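Local coordinates for uncharacterized protein (Bacteroides uniformis, PDB 4JPQ), which is of unknown function but probably binds carbohydrate through a family 9 carbohydrate-binding module, at residues N108-R112 against L141-F146; L64-E70 against E152-V158. All coordinates share one frame; numbering follows the deposited sequence.

Overall arrangement
The two contacts lie side by side, their centres about 12 Å apart, and contact 1 is nested along the chain inside the long loop that contact 2 closes. Contact 2 pairs strands 61-70 and 152-162 edge to edge; contact 1 joins two loops, 108-112 and 141-146, beside strand 152-162. Trp155 is shared by both: its CZ3 is 3.7 Å from Cys109 CB and its CB 3.7 Å from Leu141 CD1, while its indole also serves the strand pair. Leu157 CD1 meets Asn108 O at 3.4 Å, a second point of packing. Both contacts fall within the family 9 carbohydrate-binding range, but where a sugar would bind cannot be told from these contacts.

Contact 1: N108-R112 against L141-F146; sequences NCAGR and LAGEPF
Arg112 reaches Gly143 because its chain folds twice, at chi2 (-61°) and chi3 (97°), which swings the guanidinium round to the other loop. There NH1 and NH2 both hold one atom, Gly143 O, each at 3.2 Å from it. The carbonyl oxygen sits at the guanidinium edge, in its plane; NH1 comes nearly along the C=O axis, NH2 tilted from the carbonyl plane. Arginine suits this place because its two end nitrogens can share a single acceptor. The same NH1 lies 4.0 Å from Pro145 CD, so the proline ring flanks the bonded end.

Phe146 CG stands between the backbone N and the carbonyl carbon (chi1 57°), and the ring turns back toward the turn, where Cys109 SG approaches CZ at 3.7 Å, a sulfur-aromatic contact of oblique geometry. The small CB of Ala110 also rests obliquely by this ring, 4.2 Å from CE2. The backbones add CA-H...O contacts: Ala110 CA to Leu141 O at 3.6 Å, and Ala142 CA to Ala110 O.

Glycine suits position 111, whose backbone angles would press any side chain into the carbonyl oxygen of Ala110. Asn108 OD1 accepts from Arg112 N at 2.9 Å and more weakly from Ala110 N, bracing the turn from within. This is a type I beta turn, Asn108 to Gly111, of the hairpin between strands 102-108 and 113-118, docked on the loop entering strand 146-150.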
loop_
_atom_site.group_PDB
_atom_site.type_symbol
_atom_site.label_atom_id
_atom_site.label_comp_id
_atom_site.label_asym_id
_atom_site.label_seq_id
_atom_site.Cartn_x
_atom_site.Cartn_y
_atom_site.Cartn_z
ATOM N N ASN A 108 6.062 5.224 -4.111
ATOM C CA ASN A 108 7.125 4.702 -4.999
ATOM C C ASN A 108 8.288 4.203 -4.167
ATOM O O ASN A 108 8.385 4.523 -2.969
ATOM C CB ASN A 108 7.567 5.671 -6.121
ATOM C CG ASN A 108 8.342 6.899 -5.640
ATOM O OD1 ASN A 108 8.751 7.016 -4.489
ATOM N ND2 ASN A 108 8.573 7.826 -6.569
ATOM N N CYS A 109 9.181 3.455 -4.816
ATOM C CA CYS A 109 10.354 2.857 -4.150
ATOM C C CYS A 109 11.327 3.832 -3.466
ATOM O O CYS A 109 12.106 3.407 -2.620
ATOM C CB CYS A 109 11.119 1.951 -5.116
ATOM S SG CYS A 109 11.831 2.813 -6.526
ATOM N N ALA A 110 11.284 5.114 -3.832
ATOM C CA ALA A 110 12.095 6.159 -3.174
ATOM C C ALA A 110 11.416 6.808 -1.961
ATOM O O ALA A 110 12.023 7.670 -1.324
ATOM C CB ALA A 110 12.505 7.228 -4.180
ATOM N N GLY A 111 10.181 6.409 -1.648
ATOM C CA GLY A 111 9.437 6.953 -0.512
ATOM C C GLY A 111 8.451 8.073 -0.783
ATOM O O GLY A 111 7.791 8.526 0.153
ATOM N N ARG A 112 8.359 8.556 -2.022
ATOM C CA ARG A 112 7.371 9.585 -2.377
ATOM C C ARG A 112 6.005 8.916 -2.269
ATOM O O ARG A 112 5.825 7.798 -2.796
ATOM C CB ARG A 112 7.529 10.077 -3.814
ATOM C CG ARG A 112 8.833 10.732 -4.201
ATOM C CD ARG A 112 9.149 12.003 -3.418
ATOM N NE ARG A 112 10.043 11.728 -2.292
ATOM C CZ ARG A 112 11.366 11.501 -2.387
ATOM N NH1 ARG A 112 12.009 11.464 -3.571
ATOM N NH2 ARG A 112 12.062 11.269 -1.276
ATOM N N LEU A 141 15.532 1.905 -0.890
ATOM C CA LEU A 141 15.978 2.770 -1.995
ATOM C C LEU A 141 15.550 4.227 -1.761
ATOM O O LEU A 141 15.445 5.011 -2.715
ATOM C CB LEU A 141 15.399 2.264 -3.324
ATOM C CG LEU A 141 15.810 0.862 -3.749
ATOM C CD1 LEU A 141 15.036 0.465 -4.993
ATOM C CD2 LEU A 141 17.300 0.791 -3.995
ATOM N N ALA A 142 15.357 4.602 -0.498
ATOM C CA ALA A 142 14.914 5.955 -0.141
ATOM C C ALA A 142 15.976 6.982 -0.465
ATOM O O ALA A 142 17.174 6.657 -0.536
ATOM C CB ALA A 142 14.526 6.050 1.339
ATOM N N GLY A 143 15.507 8.209 -0.689
ATOM C CA GLY A 143 16.352 9.350 -0.990
ATOM C C GLY A 143 15.956 10.088 -2.249
ATOM O O GLY A 143 14.772 10.181 -2.576
ATOM N N GLU A 144 16.968 10.604 -2.945
ATOM C CA GLU A 144 16.795 11.440 -4.134
ATOM C C GLU A 144 15.953 10.745 -5.209
ATOM O O GLU A 144 15.996 9.518 -5.306
ATOM C CB GLU A 144 18.159 11.789 -4.806
ATOM C CG GLU A 144 19.290 12.367 -3.950
ATOM C CD GLU A 144 18.899 13.590 -3.149
ATOM O OE1 GLU A 144 17.980 14.343 -3.571
ATOM O OE2 GLU A 144 19.537 13.798 -2.094
ATOM N N PRO A 145 15.195 11.520 -6.017
ATOM C CA PRO A 145 14.523 10.878 -7.159
ATOM C C PRO A 145 15.570 10.374 -8.175
ATOM O O PRO A 145 16.663 10.951 -8.252
ATOM C CB PRO A 145 13.669 12.002 -7.777
ATOM C CG PRO A 145 13.721 13.147 -6.828
ATOM C CD PRO A 145 14.905 12.967 -5.932
ATOM N N PHE A 146 15.255 9.309 -8.916
ATOM C CA PHE A 146 16.193 8.728 -9.908
ATOM C C PHE A 146 15.524 8.116 -11.137
ATOM O O PHE A 146 14.457 7.513 -11.030
ATOM C CB PHE A 146 17.124 7.678 -9.249
ATOM C CG PHE A 146 16.406 6.535 -8.545
ATOM C CD1 PHE A 146 16.032 5.368 -9.238
ATOM C CD2 PHE A 146 16.139 6.597 -7.181
ATOM C CE1 PHE A 146 15.394 4.314 -8.586
ATOM C CE2 PHE A 146 15.498 5.543 -6.520
ATOM C CZ PHE A 146 15.123 4.397 -7.224
#

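Contact 2: L64-E70 against E152-V158; sequences LHYKVKE and ECSWELV
One face of the Trp155 indole receives Val68, whose CB stands over the five-membered ring, 3.7 Å from its centroid, in a CH-pi contact. At the indole edge, in the ring plane, lies the carboxylate of Glu70, turned only 18° from the ring. NE1 donates to the anti lone pair of Glu70 OE2 at 3.0 Å, so the indole N-H finds an acceptor inside the protein, in a carboxylate probably ionised, since Lys185 forms a salt bridge with it. The Tyr66 ring has Leu157 O at its edge, and its CD1 lies alongside Leu157 CD2. Were Trp155 replaced by an alanine, Glu70 OE2 would probably lose its indole donor and a gap would open beside Val68.

These residues line one face of an antiparallel pair of neighbouring strands, 64-70 and 152-158, their axes 4.7 Å apart at closest and their directions 167° apart. Tyr66 with Leu157, Val68 with Trp155 and Glu70 with Cys153 are the hydrogen-bonded pairs; Tyr66 N bonds Leu157 O at 2.8 Å. On this face strands 89-95 and 178-186 pack against the apolar side chains, as befits the inner side of a beta-sandwich-like fold.

The other face is more polar. With CG anti to the backbone N (chi1 -179°), His65 reaches diagonally from its partner Val158 to Glu156, which is paired with Lys67. His65 NE2 bonds Glu156 OE1 at 3.0 Å; the oxygen is in the imidazole plane, but the nitrogen meets it from above the carboxylate plane. Val158 CG2 packs 3.5 Å from His65 CD2. Lys67 lays its CG alongside the Glu156 chain, and Lys69 lies across Glu152; Lys69 NZ and Glu152 OE2 are 4.0 Å apart, too far for a salt bridge.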
loop_
_atom_site.group_PDB
_atom_site.type_symbol
_atom_site.label_atom_id
_atom_site.label_comp_id
_atom_site.label_asym_id
_atom_site.label_seq_id
_atom_site.Cartn_x
_atom_site.Cartn_y
_atom_site.Cartn_z
ATOM N N LEU A 64 2.485 -1.444 7.619
ATOM C CA LEU A 64 2.651 -2.206 6.366
ATOM C C LEU A 64 4.112 -2.361 6.014
ATOM O O LEU A 64 4.862 -1.397 6.131
ATOM C CB LEU A 64 2.045 -1.470 5.183
ATOM C CG LEU A 64 0.560 -1.366 5.020
ATOM C CD1 LEU A 64 0.268 -0.482 3.820
ATOM C CD2 LEU A 64 -0.037 -2.746 4.829
ATOM N N HIS A 65 4.472 -3.550 5.522
ATOM C CA HIS A 65 5.817 -3.876 5.108
ATOM C C HIS A 65 5.719 -4.698 3.830
ATOM O O HIS A 65 5.137 -5.771 3.851
ATOM C CB HIS A 65 6.540 -4.644 6.226
ATOM C CG HIS A 65 7.958 -5.001 5.904
ATOM N ND1 HIS A 65 8.505 -6.233 6.185
ATOM C CD2 HIS A 65 8.926 -4.301 5.275
ATOM C CE1 HIS A 65 9.755 -6.269 5.768
ATOM N NE2 HIS A 65 10.037 -5.107 5.216
ATOM N N TYR A 66 6.242 -4.153 2.733
ATOM C CA TYR A 66 6.286 -4.795 1.429
ATOM C C TYR A 66 7.709 -5.209 1.115
ATOM O O TYR A 66 8.644 -4.459 1.421
ATOM C CB TYR A 66 5.899 -3.798 0.332
ATOM C CG TYR A 66 4.474 -3.335 0.322
ATOM C CD1 TYR A 66 4.083 -2.209 1.052
ATOM C CD2 TYR A 66 3.510 -3.986 -0.466
ATOM C CE1 TYR A 66 2.765 -1.756 1.026
ATOM C CE2 TYR A 66 2.191 -3.540 -0.499
ATOM C CZ TYR A 66 1.826 -2.425 0.244
ATOM O OH TYR A 66 0.536 -1.974 0.233
ATOM N N LYS A 67 7.863 -6.363 0.463
ATOM C CA LYS A 67 9.157 -6.850 -0.060
ATOM C C LYS A 67 8.957 -7.093 -1.558
ATOM O O LYS A 67 7.984 -7.728 -1.948
ATOM C CB LYS A 67 9.587 -8.137 0.621
ATOM C CG LYS A 67 10.067 -7.977 2.057
ATOM C CD LYS A 67 10.210 -9.314 2.787
ATOM C CE LYS A 67 11.228 -10.268 2.170
ATOM N NZ LYS A 67 11.394 -11.469 3.035
ATOM N N VAL A 68 9.883 -6.611 -2.381
ATOM C CA VAL A 68 9.817 -6.732 -3.847
ATOM C C VAL A 68 11.140 -7.201 -4.468
ATOM O O VAL A 68 12.204 -6.851 -3.971
ATOM C CB VAL A 68 9.495 -5.345 -4.451
ATOM C CG1 VAL A 68 9.477 -5.379 -5.973
ATOM C CG2 VAL A 68 8.171 -4.811 -3.914
ATOM N N LYS A 69 11.045 -8.004 -5.534
ATOM C CA LYS A 69 12.186 -8.389 -6.381
ATOM C C LYS A 69 11.693 -8.276 -7.834
ATOM O O LYS A 69 10.808 -9.032 -8.230
ATOM C CB LYS A 69 12.730 -9.793 -6.078
ATOM C CG LYS A 69 14.111 -10.051 -6.714
ATOM C CD LYS A 69 14.727 -11.415 -6.403
ATOM C CE LYS A 69 14.014 -12.541 -7.137
ATOM N NZ LYS A 69 14.770 -13.822 -7.053
ATOM N N GLU A 70 12.244 -7.319 -8.597
ATOM C CA GLU A 70 11.850 -7.058 -10.009
ATOM C C GLU A 70 13.012 -6.688 -10.920
ATOM O O GLU A 70 14.098 -6.357 -10.446
ATOM C CB GLU A 70 10.750 -5.987 -10.095
ATOM C CG GLU A 70 11.091 -4.657 -9.440
ATOM C CD GLU A 70 9.955 -3.642 -9.510
ATOM O OE1 GLU A 70 9.252 -3.555 -10.547
ATOM O OE2 GLU A 70 9.783 -2.891 -8.524
ATOM N N GLU A 152 18.097 -6.681 -12.059
ATOM C CA GLU A 152 17.325 -7.268 -10.975
ATOM C C GLU A 152 17.680 -6.540 -9.686
ATOM O O GLU A 152 18.857 -6.336 -9.396
ATOM C CB GLU A 152 17.549 -8.770 -10.815
ATOM C CG GLU A 152 16.386 -9.395 -10.058
ATOM C CD GLU A 152 16.525 -10.888 -9.824
ATOM O OE1 GLU A 152 17.468 -11.285 -9.111
ATOM O OE2 GLU A 152 15.660 -11.659 -10.298
ATOM N N CYS A 153 16.651 -6.135 -8.948
ATOM C CA CYS A 153 16.809 -5.368 -7.714
ATOM C C CYS A 153 15.799 -5.779 -6.640
ATOM O O CYS A 153 14.589 -5.789 -6.908
ATOM C CB CYS A 153 16.620 -3.888 -8.037
ATOM S SG CYS A 153 16.449 -2.831 -6.580
ATOM N N SER A 154 16.303 -6.100 -5.444
ATOM C CA SER A 154 15.461 -6.432 -4.289
ATOM C C SER A 154 15.303 -5.185 -3.408
ATOM O O SER A 154 16.292 -4.588 -3.014
ATOM C CB SER A 154 16.053 -7.574 -3.467
ATOM O OG SER A 154 16.014 -8.786 -4.186
ATOM N N TRP A 155 14.066 -4.772 -3.144
ATOM C CA TRP A 155 13.807 -3.631 -2.261
ATOM C C TRP A 155 12.652 -3.894 -1.331
ATOM O O TRP A 155 11.880 -4.814 -1.555
ATOM C CB TRP A 155 13.591 -2.330 -3.035
ATOM C CG TRP A 155 12.480 -2.330 -4.034
ATOM C CD1 TRP A 155 12.513 -2.853 -5.292
ATOM C CD2 TRP A 155 11.202 -1.695 -3.898
ATOM N NE1 TRP A 155 11.321 -2.617 -5.935
ATOM C CE2 TRP A 155 10.497 -1.915 -5.096
ATOM C CE3 TRP A 155 10.579 -0.967 -2.873
ATOM C CZ2 TRP A 155 9.205 -1.438 -5.300
ATOM C CZ3 TRP A 155 9.277 -0.496 -3.079
ATOM C CH2 TRP A 155 8.610 -0.737 -4.278
ATOM N N GLU A 156 12.595 -3.093 -0.266
ATOM C CA GLU A 156 11.568 -3.176 0.755
ATOM C C GLU A 156 11.072 -1.776 1.088
ATOM O O GLU A 156 11.807 -0.796 0.942
ATOM C CB GLU A 156 12.101 -3.840 2.023
ATOM C CG GLU A 156 12.782 -5.182 1.773
ATOM C CD GLU A 156 13.153 -5.945 3.041
ATOM O OE1 GLU A 156 12.764 -5.522 4.149
ATOM O OE2 GLU A 156 13.829 -6.994 2.917
ATOM N N LEU A 157 9.827 -1.703 1.543
ATOM C CA LEU A 157 9.171 -0.444 1.861
ATOM C C LEU A 157 8.173 -0.608 2.991
ATOM O O LEU A 157 7.489 -1.625 3.050
ATOM C CB LEU A 157 8.476 0.108 0.614
ATOM C CG LEU A 157 7.738 1.456 0.741
ATOM C CD1 LEU A 157 7.911 2.287 -0.517
ATOM C CD2 LEU A 157 6.262 1.324 1.108
ATOM N N VAL A 158 8.072 0.437 3.828
ATOM C CA VAL A 158 7.220 0.465 4.994
ATOM C C VAL A 158 6.402 1.731 5.043
ATOM O O VAL A 158 6.896 2.800 4.698
ATOM C CB VAL A 158 8.074 0.394 6.275
ATOM C CG1 VAL A 158 7.290 0.754 7.540
ATOM C CG2 VAL A 158 8.674 -0.988 6.406
#